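PDB 3QLI: coenzyme A transferase from Yersinia pestis, which probably transfers coenzyme A from an acyl-CoA to a carboxylate such as acetate, and can carry coenzyme A covalently attached. Local coordinates for residues A[338-343]-A[396-401]; A[345-350]-A[407-412]; A[174-179]-A[197-202]. All coordinates share one frame; numbering follows the deposited sequence.

Interaction 1 (A[338-343]-A[396-401]); sequences TLQIDL and PRIDGP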
loop_
_atom_site.group_PDB
_atom_site.type_symbol
_atom_site.label_atom_id
_atom_site.label_comp_id
_atom_site.label_asym_id
_atom_site.label_seq_id
_atom_site.Cartn_x
_atom_site.Cartn_y
_atom_site.Cartn_z
ATOM N N THR A 338 3.617 1.157 17.328
ATOM C CA THR A 338 2.472 0.288 17.105
ATOM C C THR A 338 1.966 -0.257 18.438
ATOM O O THR A 338 2.600 -0.052 19.472
ATOM C CB THR A 338 2.830 -0.856 16.149
ATOM O OG1 THR A 338 1.646 -1.587 15.822
ATOM C CG2 THR A 338 3.852 -1.796 16.801
ATOM N N LEU A 339 0.819 -0.929 18.427
ATOM C CA LEU A 339 0.286 -1.523 19.656
ATOM C C LEU A 339 0.650 -3.004 19.756
ATOM O O LEU A 339 0.922 -3.520 20.837
ATOM C CB LEU A 339 -1.239 -1.346 19.730
ATOM C CG LEU A 339 -1.695 0.108 19.878
ATOM C CD1 LEU A 339 -3.209 0.184 20.040
ATOM C CD2 LEU A 339 -1.000 0.767 21.067
ATOM N N GLN A 340 0.647 -3.684 18.618
ATOM C CA GLN A 340 0.953 -5.112 18.589
ATOM C C GLN A 340 1.750 -5.477 17.352
ATOM O O GLN A 340 1.602 -4.851 16.297
ATOM C CB GLN A 340 -0.334 -5.941 18.559
ATOM C CG GLN A 340 -1.350 -5.615 19.618
ATOM C CD GLN A 340 -2.620 -6.402 19.397
ATOM O OE1 GLN A 340 -3.204 -6.362 18.313
ATOM N NE2 GLN A 340 -3.031 -7.160 20.404
ATOM N N ILE A 341 2.578 -6.510 17.481
ATOM C CA ILE A 341 3.261 -7.100 16.343
ATOM C C ILE A 341 3.015 -8.600 16.398
ATOM O O ILE A 341 3.168 -9.214 17.456
ATOM C CB ILE A 341 4.789 -6.851 16.406
ATOM C CG1 ILE A 341 5.094 -5.350 16.479
ATOM C CG2 ILE A 341 5.474 -7.473 15.199
ATOM C CD1 ILE A 341 6.601 -5.049 16.565
ATOM N N ASP A 342 2.625 -9.210 15.285
ATOM C CA ASP A 342 2.404 -10.650 15.345
ATOM C C ASP A 342 3.566 -11.436 14.747
ATOM O O ASP A 342 4.527 -10.846 14.251
ATOM C CB ASP A 342 1.020 -11.073 14.808
ATOM C CG ASP A 342 0.910 -11.022 13.285
ATOM O OD1 ASP A 342 1.951 -10.974 12.576
ATOM O OD2 ASP A 342 -0.256 -11.069 12.806
ATOM N N LEU A 343 3.502 -12.761 14.840
ATOM C CA LEU A 343 4.620 -13.598 14.428
ATOM C C LEU A 343 4.851 -13.651 12.920
ATOM O O LEU A 343 5.843 -14.223 12.469
ATOM C CB LEU A 343 4.474 -15.018 15.004
ATOM C CG LEU A 343 4.536 -15.056 16.535
ATOM C CD1 LEU A 343 4.321 -16.474 17.071
ATOM C CD2 LEU A 343 5.877 -14.478 17.028
ATOM N N PRO A 396 0.660 -14.093 18.608
ATOM C CA PRO A 396 0.670 -15.065 17.506
ATOM C C PRO A 396 0.123 -14.453 16.215
ATOM O O PRO A 396 0.761 -14.580 15.173
ATOM C CB PRO A 396 -0.271 -16.168 18.000
ATOM C CG PRO A 396 -0.216 -16.059 19.516
ATOM C CD PRO A 396 -0.102 -14.574 19.779
ATOM N N ARG A 397 -1.032 -13.795 16.302
ATOM C CA ARG A 397 -1.763 -13.365 15.113
ATOM C C ARG A 397 -2.732 -12.229 15.426
ATOM O O ARG A 397 -3.584 -12.346 16.305
ATOM C CB ARG A 397 -2.531 -14.555 14.523
ATOM C CG ARG A 397 -3.175 -14.293 13.171
ATOM C CD ARG A 397 -3.921 -15.530 12.692
ATOM N NE ARG A 397 -4.548 -15.326 11.388
ATOM C CZ ARG A 397 -5.804 -14.922 11.208
ATOM N NH1 ARG A 397 -6.590 -14.670 12.250
ATOM N NH2 ARG A 397 -6.279 -14.775 9.978
ATOM N N ILE A 398 -2.615 -11.129 14.694
ATOM C CA ILE A 398 -3.511 -9.990 14.886
ATOM C C ILE A 398 -4.951 -10.400 14.545
ATOM O O ILE A 398 -5.180 -11.144 13.591
ATOM C CB ILE A 398 -3.059 -8.797 14.024
ATOM C CG1 ILE A 398 -1.761 -8.204 14.602
ATOM C CG2 ILE A 398 -4.162 -7.737 13.933
ATOM C CD1 ILE A 398 -0.931 -7.392 13.576
ATOM N N ASP A 399 -5.909 -9.936 15.346
ATOM C CA ASP A 399 -7.320 -10.264 15.141
ATOM C C ASP A 399 -7.936 -9.417 14.022
ATOM O O ASP A 399 -8.410 -8.305 14.271
ATOM C CB ASP A 399 -8.089 -10.044 16.445
ATOM C CG ASP A 399 -9.527 -10.507 16.365
ATOM O OD1 ASP A 399 -10.062 -10.613 15.240
ATOM O OD2 ASP A 399 -10.124 -10.761 17.436
ATOM N N GLY A 400 -7.922 -9.938 12.794
ATOM C CA GLY A 400 -8.518 -9.230 11.666
ATOM C C GLY A 400 -7.534 -8.404 10.858
ATOM O O GLY A 400 -6.328 -8.600 10.981
ATOM N N PRO A 401 -8.045 -7.473 10.024
ATOM C CA PRO A 401 -7.216 -6.620 9.158
ATOM C C PRO A 401 -6.152 -5.872 9.952
ATOM O O PRO A 401 -6.388 -5.515 11.108
ATOM C CB PRO A 401 -8.228 -5.627 8.563
ATOM C CG PRO A 401 -9.517 -6.388 8.558
ATOM C CD PRO A 401 -9.483 -7.201 9.838
HETATM O O HOH W 1 -5.374 -7.993 17.464
#

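Interaction 2 (A[345-350]-A[407-412]); sequences GACNSE and IDTHYI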
loop_
_atom_site.group_PDB
_atom_site.type_symbol
_atom_site.label_atom_id
_atom_site.label_comp_id
_atom_site.label_asym_id
_atom_site.label_seq_id
_atom_site.Cartn_x
_atom_site.Cartn_y
_atom_site.Cartn_z
ATOM N N GLY A 345 4.947 -10.731 11.328
ATOM C CA GLY A 345 5.588 -9.446 11.101
ATOM C C GLY A 345 4.608 -8.324 10.773
ATOM O O GLY A 345 5.018 -7.197 10.516
ATOM N N ALA A 346 3.312 -8.628 10.774
ATOM C CA ALA A 346 2.294 -7.595 10.608
ATOM C C ALA A 346 2.163 -6.792 11.903
ATOM O O ALA A 346 2.379 -7.331 12.993
ATOM C CB ALA A 346 0.960 -8.233 10.250
ATOM N N CYS A 347 1.794 -5.517 11.789
ATOM C CA CYS A 347 1.643 -4.640 12.958
ATOM C C CYS A 347 0.233 -4.071 13.046
ATOM O O CYS A 347 -0.423 -3.839 12.021
ATOM C CB CYS A 347 2.657 -3.490 12.893
ATOM S SG CYS A 347 4.372 -4.122 12.687
ATOM N N ASN A 348 -0.215 -3.833 14.276
ATOM C CA ASN A 348 -1.550 -3.288 14.522
ATOM C C ASN A 348 -1.502 -2.093 15.458
ATOM O O ASN A 348 -0.964 -2.186 16.562
ATOM C CB ASN A 348 -2.458 -4.355 15.129
ATOM C CG ASN A 348 -3.841 -3.820 15.448
ATOM O OD1 ASN A 348 -4.376 -2.985 14.720
ATOM N ND2 ASN A 348 -4.422 -4.293 16.545
ATOM N N SER A 349 -2.072 -0.974 15.019
ATOM C CA SER A 349 -2.112 0.234 15.832
ATOM C C SER A 349 -3.530 0.549 16.311
ATOM O O SER A 349 -3.752 1.547 16.984
ATOM C CB SER A 349 -1.582 1.431 15.035
ATOM O OG SER A 349 -0.189 1.328 14.822
ATOM N N GLU A 350 -4.492 -0.298 15.963
ATOM C CA GLU A 350 -5.881 -0.017 16.305
ATOM C C GLU A 350 -6.200 -0.408 17.745
ATOM O O GLU A 350 -6.006 -1.555 18.126
ATOM C CB GLU A 350 -6.820 -0.745 15.345
ATOM C CG GLU A 350 -8.285 -0.594 15.707
ATOM C CD GLU A 350 -8.717 0.861 15.755
ATOM O OE1 GLU A 350 -8.506 1.582 14.749
ATOM O OE2 GLU A 350 -9.247 1.285 16.807
ATOM N N ILE A 407 3.856 -7.859 4.417
ATOM C CA ILE A 407 4.665 -7.700 3.208
ATOM C C ILE A 407 5.372 -6.350 3.166
ATOM O O ILE A 407 6.250 -6.142 2.337
ATOM C CB ILE A 407 3.842 -7.886 1.909
ATOM C CG1 ILE A 407 2.699 -6.864 1.846
ATOM C CG2 ILE A 407 3.353 -9.343 1.786
ATOM C CD1 ILE A 407 1.844 -6.974 0.596
ATOM N N ASP A 408 4.953 -5.420 4.019
ATOM C CA ASP A 408 5.547 -4.084 4.029
ATOM C C ASP A 408 6.482 -3.775 5.194
ATOM O O ASP A 408 7.282 -2.845 5.117
ATOM C CB ASP A 408 4.447 -3.022 3.991
ATOM C CG ASP A 408 3.699 -3.006 2.678
ATOM O OD1 ASP A 408 4.356 -2.937 1.619
ATOM O OD2 ASP A 408 2.455 -3.062 2.706
ATOM N N THR A 409 6.395 -4.548 6.268
ATOM C CA THR A 409 7.228 -4.273 7.429
ATOM C C THR A 409 8.707 -4.394 7.091
ATOM O O THR A 409 9.124 -5.303 6.380
ATOM C CB THR A 409 6.878 -5.187 8.617
ATOM O OG1 THR A 409 5.466 -5.142 8.854
ATOM C CG2 THR A 409 7.606 -4.725 9.869
ATOM N N HIS A 410 9.492 -3.457 7.606
ATOM C CA HIS A 410 10.923 -3.439 7.359
ATOM C C HIS A 410 11.674 -3.801 8.629
ATOM O O HIS A 410 12.141 -4.923 8.791
ATOM C CB HIS A 410 11.346 -2.046 6.889
ATOM C CG HIS A 410 12.762 -1.968 6.412
ATOM N ND1 HIS A 410 13.415 -0.770 6.215
ATOM C CD2 HIS A 410 13.651 -2.938 6.092
ATOM C CE1 HIS A 410 14.643 -1.006 5.792
ATOM N NE2 HIS A 410 14.812 -2.313 5.710
ATOM N N TYR A 411 11.762 -2.838 9.536
ATOM C CA TYR A 411 12.457 -3.029 10.796
ATOM C C TYR A 411 11.503 -2.916 11.966
ATOM O O TYR A 411 10.752 -1.946 12.060
ATOM C CB TYR A 411 13.496 -1.920 10.986
ATOM C CG TYR A 411 14.887 -2.211 10.478
ATOM C CD1 TYR A 411 15.798 -2.915 11.252
ATOM C CD2 TYR A 411 15.298 -1.753 9.238
ATOM C CE1 TYR A 411 17.075 -3.171 10.793
ATOM C CE2 TYR A 411 16.569 -2.004 8.769
ATOM C CZ TYR A 411 17.454 -2.712 9.550
ATOM O OH TYR A 411 18.721 -2.961 9.081
ATOM N N ILE A 412 11.537 -3.885 12.873
ATOM C CA ILE A 412 10.741 -3.759 14.088
ATOM C C ILE A 412 11.695 -3.659 15.269
ATOM O O ILE A 412 12.810 -4.171 15.206
ATOM C CB ILE A 412 9.799 -4.942 14.291
ATOM C CG1 ILE A 412 10.567 -6.267 14.237
ATOM C CG2 ILE A 412 8.665 -4.890 13.241
ATOM C CD1 ILE A 412 9.730 -7.480 14.676
#

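Interaction 3 (A[174-179]-A[197-202]); sequences RRFIVE and SEVDAI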
loop_
_atom_site.group_PDB
_atom_site.type_symbol
_atom_site.label_atom_id
_atom_site.label_comp_id
_atom_site.label_asym_id
_atom_site.label_seq_id
_atom_site.Cartn_x
_atom_site.Cartn_y
_atom_site.Cartn_z
ATOM N N ARG A 174 -17.257 25.214 -0.987
ATOM C CA ARG A 174 -18.059 26.273 -1.577
ATOM C C ARG A 174 -18.102 27.544 -0.721
ATOM O O ARG A 174 -18.303 28.649 -1.246
ATOM C CB ARG A 174 -19.450 25.732 -1.942
ATOM C CG ARG A 174 -19.338 24.733 -3.097
ATOM C CD ARG A 174 -20.669 24.120 -3.492
ATOM N NE ARG A 174 -20.929 22.855 -2.811
ATOM C CZ ARG A 174 -20.450 21.683 -3.210
ATOM N NH1 ARG A 174 -19.665 21.618 -4.274
ATOM N NH2 ARG A 174 -20.752 20.579 -2.540
ATOM N N ARG A 175 -17.891 27.381 0.587
ATOM C CA ARG A 175 -17.665 28.505 1.510
ATOM C C ARG A 175 -16.505 28.184 2.474
ATOM O O ARG A 175 -16.368 27.057 2.953
ATOM C CB ARG A 175 -18.933 28.839 2.322
ATOM C CG ARG A 175 -20.119 29.324 1.496
ATOM C CD ARG A 175 -19.867 30.714 0.900
ATOM N NE ARG A 175 -21.097 31.308 0.368
ATOM C CZ ARG A 175 -21.142 32.433 -0.338
ATOM N NH1 ARG A 175 -20.022 33.097 -0.610
ATOM N NH2 ARG A 175 -22.309 32.902 -0.767
ATOM N N PHE A 176 -15.683 29.189 2.754
ATOM C CA PHE A 176 -14.558 29.045 3.669
ATOM C C PHE A 176 -14.694 30.084 4.776
ATOM O O PHE A 176 -14.725 31.288 4.502
ATOM C CB PHE A 176 -13.246 29.236 2.905
ATOM C CG PHE A 176 -12.010 29.124 3.754
ATOM C CD1 PHE A 176 -11.931 28.194 4.787
ATOM C CD2 PHE A 176 -10.913 29.938 3.502
ATOM C CE1 PHE A 176 -10.777 28.076 5.557
ATOM C CE2 PHE A 176 -9.756 29.831 4.279
ATOM C CZ PHE A 176 -9.689 28.897 5.297
ATOM N N ILE A 177 -14.800 29.616 6.015
ATOM C CA ILE A 177 -14.997 30.493 7.169
ATOM C C ILE A 177 -13.780 30.379 8.070
ATOM O O ILE A 177 -13.419 29.271 8.478
ATOM C CB ILE A 177 -16.222 30.051 7.997
ATOM C CG1 ILE A 177 -17.445 29.891 7.089
ATOM C CG2 ILE A 177 -16.478 31.031 9.153
ATOM C CD1 ILE A 177 -18.694 29.405 7.829
ATOM N N VAL A 178 -13.138 31.505 8.389
ATOM C CA VAL A 178 -11.945 31.443 9.238
ATOM C C VAL A 178 -12.184 31.996 10.638
ATOM O O VAL A 178 -13.013 32.883 10.849
ATOM C CB VAL A 178 -10.746 32.179 8.614
ATOM C CG1 VAL A 178 -10.474 31.658 7.210
ATOM C CG2 VAL A 178 -10.995 33.673 8.602
ATOM N N GLU A 179 -11.441 31.450 11.589
ATOM C CA GLU A 179 -11.416 31.960 12.944
ATOM C C GLU A 179 -10.001 32.458 13.211
ATOM O O GLU A 179 -9.063 31.668 13.364
ATOM C CB GLU A 179 -11.806 30.854 13.923
ATOM C CG GLU A 179 -11.743 31.257 15.397
ATOM C CD GLU A 179 -12.584 30.337 16.267
ATOM O OE1 GLU A 179 -13.618 29.836 15.762
ATOM O OE2 GLU A 179 -12.225 30.113 17.448
ATOM N N SER A 197 -9.512 37.582 -0.247
ATOM C CA SER A 197 -10.454 37.486 -1.352
ATOM C C SER A 197 -11.003 36.067 -1.512
ATOM O O SER A 197 -11.990 35.860 -2.212
ATOM C CB SER A 197 -9.817 37.975 -2.663
ATOM O OG SER A 197 -8.751 37.132 -3.063
ATOM N N GLU A 198 -10.370 35.102 -0.851
ATOM C CA GLU A 198 -10.763 33.697 -0.915
ATOM C C GLU A 198 -11.507 33.244 0.337
ATOM O O GLU A 198 -11.828 32.072 0.474
ATOM C CB GLU A 198 -9.526 32.809 -1.068
ATOM C CG GLU A 198 -9.258 32.381 -2.484
ATOM C CD GLU A 198 -8.489 33.416 -3.268
ATOM O OE1 GLU A 198 -7.276 33.562 -3.006
ATOM O OE2 GLU A 198 -9.089 34.075 -4.150
ATOM N N VAL A 199 -11.753 34.178 1.249
ATOM C CA VAL A 199 -12.373 33.892 2.529
ATOM C C VAL A 199 -13.800 34.447 2.496
ATOM O O VAL A 199 -14.031 35.559 2.023
ATOM C CB VAL A 199 -11.553 34.541 3.665
ATOM C CG1 VAL A 199 -12.279 34.456 5.000
ATOM C CG2 VAL A 199 -10.149 33.889 3.746
ATOM N N ASP A 200 -14.769 33.671 2.968
ATOM C CA ASP A 200 -16.150 34.116 2.863
ATOM C C ASP A 200 -16.619 34.839 4.109
ATOM O O ASP A 200 -17.460 35.743 4.034
ATOM C CB ASP A 200 -17.070 32.948 2.526
ATOM C CG ASP A 200 -16.825 32.418 1.136
ATOM O OD1 ASP A 200 -17.277 33.056 0.162
ATOM O OD2 ASP A 200 -16.164 31.369 1.022
ATOM N N ALA A 201 -16.083 34.447 5.255
ATOM C CA ALA A 201 -16.453 35.097 6.506
ATOM C C ALA A 201 -15.365 34.921 7.542
ATOM O O ALA A 201 -14.616 33.935 7.511
ATOM C CB ALA A 201 -17.781 34.549 7.026
ATOM N N ILE A 202 -15.297 35.876 8.466
ATOM C CA ILE A 202 -14.249 35.928 9.479
ATOM C C ILE A 202 -14.824 36.139 10.876
ATOM O O ILE A 202 -15.683 37.005 11.073
ATOM C CB ILE A 202 -13.311 37.117 9.206
ATOM C CG1 ILE A 202 -12.750 37.031 7.782
ATOM C CG2 ILE A 202 -12.213 37.196 10.278
ATOM C CD1 ILE A 202 -12.192 38.367 7.261
#

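Interaction 1 (A[338-343]-A[396-401])
Asp-342 OD2 takes the backbone N-H of Ile-398 on its anti lone pair, the one directed away from OD1, in a bond of 3.0 Å that is almost straight (171° at the hydrogen). The other oxygen, OD1, receives Thr-344 OG1 and the N-H of Ala-346, so three donors hold this buried carboxylate and fix its rotation; such a setting probably favours the ionised form. The acid reaches across because CG lies between its own backbone N and carbonyl carbon (chi1 75°), which turns the group from strand 340-342 onto the chain at 396-398. Ile-398 then folds its longer branch alongside the acid, with CG1 3.7 Å from Asp-342 OD2 and CD1 3.8 Å from that same oxygen, so that apolar carbon flanks the hydrogen-bonded site.

Strand 340-342 is the middle member of a small three-stranded mixed sheet in the C-terminal half of the protein, antiparallel to 347-348 and parallel to 394-395. The loop at 396-401 runs directly out of the latter, and the contact ties that exit back to the middle strand. On the 347-348 side, Leu-339 and Gln-340 both face Asn-348 in a classic beta bulge. Gln-340 OE1 accepts from Asn-348 ND2 and from a water at 2.8 Å, and the water in turn accepts the N-H of Asp-399 at 2.9 Å, bridging the two segments where direct contact thins out.

At the other end, Leu-343 N donates a weak hydrogen bond of 3.3 Å to Pro-396 O. Next to it Leu-343 CD1 rests 3.9 Å from Pro-396 CA, while helix 439-451 packs on both side chains, through Ala-449 on the leucine and through Leu-445 and Ala-448 on the proline.

Interaction 2 (A[345-350]-A[407-412])
Thr-409 meets Gly-345 with every atom of its side chain, starting at CB, which sits 3.3 Å from Gly-345 O. From there the branches part. OG1, beside the backbone N and anti to the carbonyl carbon (chi1 -51°), donates a short hydrogen bond of 2.7 Å to Gly-345 O, tilted 25° from the carbonyl plane; the methyl CG2 flanks the same oxygen at 3.6 Å. One carbonyl is thus wrapped by a hydroxyl and two carbons, all of them buried. Pro-405 O is a second, weak acceptor competing for the single proton of OG1, which also lies 4.1 Å from Cys-347 SG.

The contact bridges two sheets of the C-terminal half. Residues 345-350 carry strand 347-348, at the border of a small three-stranded sheet, whereas 407-412 lead into strand 411-414 of the large mixed sheet. Cys-347 directs its thiol into the interface, where SG approaches Ile-412 CG2 at 4.4 Å, a loose apolar touch, and also packs on Ile-380 of the neighbouring strand 377-381.

Beyond the touching residues, the chain at 348-350 makes an Asx turn: Glu-350 N donates to Asn-348 OD1 at 3.0 Å, coming from above the amide carbonyl plane rather than along a lone pair. Glu-350, a coenzyme A-binding residue, has both carboxylate oxygens occupied in this chain, OE1 by the N-H of Tyr-357 and OE2 by that of Met-352.

Interaction 3 (A[174-179]-A[197-202])
Ile-177 pairs with Ala-201 and Val-178 with Ile-202 in two successive parallel bridges, held by Val-178 N donating to Ala-201 O at 3.0 Å and by Asp-200 N donating to Phe-176 O at 2.8 Å. These are the last two strands of the six-stranded parallel sheet in the N-terminal domain, whose strand order 3-2-1-4-5-6 is that of a Rossmann-like fold.

Just ahead of the regular pairing, Asp-200 uses its side chain to extend the ladder. OD2 accepts the N-H of Phe-176 at 2.8 Å, on its anti side and close to the carboxylate plane. OD1 forms a salt bridge of 2.9 Å with Arg-175 NH1. OD1 lies at the guanidinium edge, within 7° of its plane, yet the arginine comes down on it from above the carboxylate, leaving the two flat groups 81° apart. A bend at chi2 (-69°) carries the arginine back over the aspartate.

Val-178 and Ile-202 lie side by side on one sheet face, CG2 of Val-178 being 3.9 Å from CG1 of Ile-202. Val-199 packs on both neighbours, its CG2 obliquely 4.0 Å from Phe-176 CD2 and its CG1 3.9 Å from Val-178 CG2, crossing that valine at about a right angle. Within the same strand, Val-178 CG1 lies over one face of the Phe-176 ring, while Glu-198 O meets the ring edge in plane, 3.8 Å from Phe-176 CD2.

How the interactions relate
Interactions 1 and 2 are one neighbourhood, with centres 8 Å apart and segments that alternate along the chain. Strands 340-342 and 347-348 join them: Leu-339 N lies 2.9 Å from Asn-348 O, and Ile-398 CD1 of interaction 1 packs 3.4 Å from Ala-346 O of interaction 2. Each contributes a coenzyme A-binding residue, but to different coenzyme A sites, Leu-339 to one and Glu-350 to the other; neither ligand is bound to this chain here. Both also touch the second subunit. Interaction 3 stands apart, in the N-terminal domain on the opposite side of the chain's centre; its centre is 44 Å from that of interaction 1 and 41 Å from that of interaction 2, away from the known binding residues.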